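Local structure of polyhedrin (Antheraea mylitta cypovirus 4, 5A8S) at residues 44-49 and 213-218; 81-86 and 109-114. The protein builds the polyhedra, the microcrystalline occlusion bodies that in cypoviruses embed virus particles and probably protect them outside the insect host. All blocks are in the same frame, centred on the assembly; numbering follows the deposited sequence.

Contact 1: 44-49 and 213-218; sequences AQYPSG and VIEFNT
Tyr46 and Gly49, in the turn of a beta hairpin, meet Glu215 near the end of strand 210-216 and Asn217 and Thr218 just past it, in a small contact that buries only 105 Å² in all. The hairpin joins strands 38-45 and 51-58 of the large antiparallel sheet. Strand 210-216 lies on the far side of 51-58, so the two segments are next-but-one neighbours that come together where the sheet ends. A type I turn from Tyr46 to Gly49 is closed by Gly49 N donating to Tyr46 O at 3.0 Å. Gly49 has a left-handed backbone (phi 87°), a conformation glycine adopts readily.

At the buried end, Glu215 brings its carboxylate to the Tyr46 ring at an oblique slant, with Glu215 OE2 4.2 Å from Tyr46 CE2. With CG anti to its carbonyl carbon (chi1 -62°), Tyr46 sends its ring toward Glu215. The polar ends are held elsewhere: Tyr46 OH bonds to Leu71 O, and Glu215 OE2 accepts from the backbone N of Asp74. Arg50, the next residue after the turn, links the two sides indirectly, with a salt bridge to Glu215 OE1 and a hydrogen bond to Asn217 OD1. Glu215 OE1 is also reached by Thr85 of a second subunit, which brings this corner of the sheet into the trimer interface.

At the more open end the backbones meet. Gly49 O lies 3.8 Å from Thr218 CA, just before helix 219-228 begins. One water bridges the segments, donating to Gly49 O at 2.8 Å and lying 3.3 Å from Thr218 OG1.

Contact 2: 81-86 and 109-114; sequences PRTNTH and DTRYPM
Arg82 reaches across to Asp109 in a salt bridge, its NH1 lying 3.1 Å from Asp109 OD2. The carboxylate sits at the edge of the Arg82 guanidinium, near its plane, and the two groups are almost perpendicular (88°). Arg111 holds the same carboxylate side-on: its NH2 donates to Asp109 OD2 at 2.8 Å and its NE to Asp109 OD1 at 3.0 Å. Both bonds are nearly straight and use the syn sides of the oxygens. A bend at chi3 (-58°) folds the Arg111 chain back toward Asp109. Arg82, Asp109 and Arg111 thus form a salt-bridge network, extended by Glu105 and Glu106 on Arg82 and by Asp80 on Arg111, which probably balances the positive charges.

A backbone N-H also holds the acid. The anti side of Asp109 OD1 accepts from Arg111 N at 3.1 Å, an Asx turn set within the type I turn from Asp109 to Tyr112. OD1 thus has two donors from one residue.

The remaining contact is between carbon and a flat cation. Arg82 CD rests over one face of the Arg111 guanidinium, offset toward its rim, 3.4 Å from Arg111 NH2, while Arg82 CB lies beside Arg111 NH1 at 3.5 Å. The extended Arg82 chain therefore passes across the rim of that group on its way to Asp109, and the two guanidinium planes stand 85° apart.

In the fold
From the N terminus, the chain passes helix 15-29, follows strand 38-45, turns through 46-49 and returns along 51-58, then passes 61-66 and helix 68-71 into the loop holding 81-86. Contact 2 closes a short excursion of 22 intervening residues that includes helix 92-97, just before strand 115-121. Contact 1 closes only when strand 210-216 arrives, across 163 residues, so the smaller closure falls wholly within the larger. Strands 38-45 and 115-121 are sheet neighbours, and the two contacts meet there: Gln45 O probably accepts from Met114 N at 2.9 Å, and Pro47 packs on the 109-114 loop.

Contact 1: 44-49 and 213-218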
# COMPACT_ATOMS: atom_id res chain seq x y z
N ALA A 44 1.45 -11.45 16.43
CA ALA A 44 0.29 -12.31 16.61
C ALA A 44 0.69 -13.55 17.40
O ALA A 44 1.70 -14.20 17.08
CB ALA A 44 -0.28 -12.70 15.27
N GLN A 45 -0.09 -13.87 18.42
CA GLN A 45 0.13 -15.05 19.25
C GLN A 45 -0.85 -16.13 18.83
O GLN A 45 -2.05 -15.96 18.97
CB GLN A 45 -0.12 -14.70 20.72
CG GLN A 45 -0.13 -15.92 21.64
CD GLN A 45 -0.70 -15.63 23.03
OE1 GLN A 45 -1.39 -14.54 23.17
NE2 GLN A 45 -0.50 -16.43 23.98
N TYR A 46 -0.34 -17.24 18.29
CA TYR A 46 -1.24 -18.30 17.82
C TYR A 46 -1.54 -19.39 18.86
O TYR A 46 -0.75 -19.65 19.76
CB TYR A 46 -0.67 -18.94 16.55
CG TYR A 46 -0.55 -17.94 15.43
CD1 TYR A 46 -1.69 -17.36 14.87
CD2 TYR A 46 0.69 -17.56 14.94
CE1 TYR A 46 -1.59 -16.45 13.85
CE2 TYR A 46 0.80 -16.64 13.91
CZ TYR A 46 -0.34 -16.08 13.38
OH TYR A 46 -0.25 -15.17 12.36
N PRO A 47 -2.71 -20.03 18.73
CA PRO A 47 -3.08 -21.19 19.54
C PRO A 47 -1.97 -22.25 19.54
O PRO A 47 -1.77 -22.95 20.54
CB PRO A 47 -4.32 -21.71 18.82
CG PRO A 47 -4.97 -20.47 18.28
CD PRO A 47 -3.80 -19.63 17.81
N SER A 48 -1.24 -22.34 18.44
CA SER A 48 -0.23 -23.37 18.26
C SER A 48 1.03 -23.12 19.08
O SER A 48 1.94 -23.95 19.10
CB SER A 48 0.18 -23.43 16.79
OG SER A 48 0.92 -22.28 16.46
N GLY A 49 1.10 -21.97 19.74
CA GLY A 49 2.29 -21.60 20.47
C GLY A 49 3.32 -20.90 19.61
O GLY A 49 4.35 -20.43 20.11
N VAL A 213 7.04 -9.78 7.35
CA VAL A 213 6.24 -10.72 8.12
C VAL A 213 7.12 -11.92 8.46
O VAL A 213 7.52 -12.67 7.57
CB VAL A 213 5.00 -11.19 7.33
CG1 VAL A 213 4.17 -12.15 8.17
CG2 VAL A 213 4.16 -10.00 6.89
N ILE A 214 7.44 -12.08 9.73
CA ILE A 214 8.39 -13.10 10.16
C ILE A 214 7.72 -14.06 11.11
O ILE A 214 7.03 -13.64 12.03
CB ILE A 214 9.58 -12.47 10.92
CG1 ILE A 214 10.15 -11.28 10.15
CG2 ILE A 214 10.64 -13.52 11.19
CD1 ILE A 214 9.77 -9.95 10.73
N GLU A 215 7.93 -15.36 10.94
CA GLU A 215 7.35 -16.30 11.89
C GLU A 215 8.36 -16.81 12.91
O GLU A 215 9.56 -16.80 12.68
CB GLU A 215 6.64 -17.44 11.16
CG GLU A 215 5.31 -16.96 10.58
CD GLU A 215 4.34 -18.07 10.27
OE1 GLU A 215 4.77 -19.10 9.68
OE2 GLU A 215 3.15 -17.91 10.61
N PHE A 216 7.83 -17.22 14.06
CA PHE A 216 8.62 -17.73 15.17
C PHE A 216 7.97 -19.00 15.69
O PHE A 216 6.77 -19.02 15.96
CB PHE A 216 8.66 -16.69 16.30
CG PHE A 216 9.08 -15.33 15.84
CD1 PHE A 216 10.42 -15.00 15.73
CD2 PHE A 216 8.13 -14.39 15.49
CE1 PHE A 216 10.80 -13.75 15.28
CE2 PHE A 216 8.51 -13.13 15.04
CZ PHE A 216 9.85 -12.82 14.93
N ASN A 217 8.75 -20.06 15.83
CA ASN A 217 8.19 -21.34 16.23
C ASN A 217 7.86 -21.42 17.72
O ASN A 217 7.11 -22.29 18.14
CB ASN A 217 9.12 -22.49 15.82
CG ASN A 217 9.06 -22.78 14.33
OD1 ASN A 217 8.16 -22.31 13.64
ND2 ASN A 217 10.01 -23.56 13.83
N THR A 218 8.41 -20.51 18.51
CA THR A 218 8.14 -20.52 19.94
C THR A 218 8.51 -19.17 20.56
O THR A 218 9.26 -18.40 19.96
CB THR A 218 8.87 -21.69 20.60
OG1 THR A 218 8.34 -21.91 21.92
CG2 THR A 218 10.37 -21.45 20.66
O HOH W 1 5.56 -20.36 22.60

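Contact 2: 81-86 and 109-114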
# COMPACT_ATOMS: atom_id res chain seq x y z
N PRO A 81 -3.49 -20.05 1.22
CA PRO A 81 -3.27 -21.23 0.39
C PRO A 81 -4.17 -22.41 0.75
O PRO A 81 -4.46 -23.25 -0.10
CB PRO A 81 -1.81 -21.61 0.66
CG PRO A 81 -1.20 -20.47 1.36
CD PRO A 81 -2.28 -19.65 1.97
N ARG A 82 -4.60 -22.49 2.01
CA ARG A 82 -5.44 -23.60 2.43
C ARG A 82 -6.78 -23.59 1.70
O ARG A 82 -7.37 -24.64 1.43
CB ARG A 82 -5.72 -23.55 3.94
CG ARG A 82 -6.82 -24.55 4.38
CD ARG A 82 -7.37 -24.28 5.80
NE ARG A 82 -8.15 -25.42 6.29
CZ ARG A 82 -8.94 -25.40 7.36
NH1 ARG A 82 -9.05 -24.29 8.08
NH2 ARG A 82 -9.61 -26.49 7.73
N THR A 83 -7.24 -22.38 1.38
CA THR A 83 -8.63 -22.14 0.99
C THR A 83 -8.74 -21.68 -0.46
O THR A 83 -8.56 -20.49 -0.74
CB THR A 83 -9.24 -21.05 1.90
OG1 THR A 83 -9.26 -21.48 3.27
CG2 THR A 83 -10.65 -20.68 1.43
N ASN A 84 -9.02 -22.60 -1.37
CA ASN A 84 -9.29 -22.25 -2.76
C ASN A 84 -10.70 -21.67 -2.86
O ASN A 84 -11.66 -22.38 -2.63
CB ASN A 84 -9.15 -23.47 -3.66
CG ASN A 84 -9.37 -23.15 -5.13
OD1 ASN A 84 -10.13 -22.25 -5.48
ND2 ASN A 84 -8.70 -23.90 -5.99
N THR A 85 -10.82 -20.39 -3.19
CA THR A 85 -12.10 -19.71 -3.03
C THR A 85 -13.14 -20.11 -4.07
O THR A 85 -14.27 -19.64 -4.02
CB THR A 85 -11.94 -18.17 -3.05
OG1 THR A 85 -11.26 -17.76 -4.25
CG2 THR A 85 -11.16 -17.71 -1.82
N HIS A 86 -12.77 -20.98 -5.00
CA HIS A 86 -13.73 -21.47 -5.98
C HIS A 86 -14.47 -22.71 -5.47
O HIS A 86 -15.49 -23.08 -6.02
CB HIS A 86 -13.05 -21.79 -7.31
CG HIS A 86 -13.97 -21.61 -8.49
ND1 HIS A 86 -14.77 -22.62 -8.96
CD2 HIS A 86 -14.24 -20.52 -9.25
CE1 HIS A 86 -15.48 -22.18 -9.99
NE2 HIS A 86 -15.17 -20.91 -10.18
N ASP A 109 -11.07 -21.37 13.15
CA ASP A 109 -9.89 -21.75 12.39
C ASP A 109 -8.70 -21.54 13.31
O ASP A 109 -8.45 -20.41 13.72
CB ASP A 109 -9.78 -20.86 11.13
CG ASP A 109 -8.72 -21.34 10.18
OD1 ASP A 109 -7.63 -21.73 10.66
OD2 ASP A 109 -8.98 -21.35 8.96
N THR A 110 -7.99 -22.61 13.66
CA THR A 110 -7.01 -22.52 14.74
C THR A 110 -5.76 -21.74 14.35
O THR A 110 -4.89 -21.49 15.18
CB THR A 110 -6.62 -23.92 15.29
OG1 THR A 110 -6.13 -24.73 14.23
CG2 THR A 110 -7.84 -24.60 15.93
N ARG A 111 -5.69 -21.36 13.09
CA ARG A 111 -4.66 -20.44 12.61
C ARG A 111 -4.96 -19.00 12.99
O ARG A 111 -4.11 -18.12 12.81
CB ARG A 111 -4.56 -20.53 11.08
CG ARG A 111 -4.07 -21.86 10.56
CD ARG A 111 -4.13 -21.86 9.03
NE ARG A 111 -5.48 -21.60 8.54
CZ ARG A 111 -5.77 -21.31 7.28
NH1 ARG A 111 -4.80 -21.24 6.38
NH2 ARG A 111 -7.03 -21.10 6.91
N TYR A 112 -6.15 -18.71 13.49
CA TYR A 112 -6.46 -17.33 13.85
C TYR A 112 -5.87 -17.02 15.23
O TYR A 112 -5.96 -17.84 16.13
CB TYR A 112 -7.97 -17.05 13.82
CG TYR A 112 -8.25 -15.59 14.08
CD1 TYR A 112 -8.26 -14.68 13.04
CD2 TYR A 112 -8.45 -15.12 15.37
CE1 TYR A 112 -8.48 -13.33 13.27
CE2 TYR A 112 -8.67 -13.78 15.61
CZ TYR A 112 -8.68 -12.89 14.56
OH TYR A 112 -8.90 -11.56 14.79
N PRO A 113 -5.26 -15.83 15.40
CA PRO A 113 -4.52 -15.59 16.64
C PRO A 113 -5.41 -15.30 17.85
O PRO A 113 -6.54 -14.84 17.70
CB PRO A 113 -3.66 -14.38 16.30
CG PRO A 113 -4.48 -13.63 15.28
CD PRO A 113 -5.18 -14.68 14.47
N MET A 114 -4.90 -15.59 19.04
CA MET A 114 -5.62 -15.32 20.28
C MET A 114 -5.55 -13.85 20.67
O MET A 114 -6.39 -13.34 21.42
CB MET A 114 -5.05 -16.20 21.39
CG MET A 114 -4.89 -17.64 20.93
SD MET A 114 -4.66 -18.82 22.25
CE MET A 114 -2.95 -18.51 22.68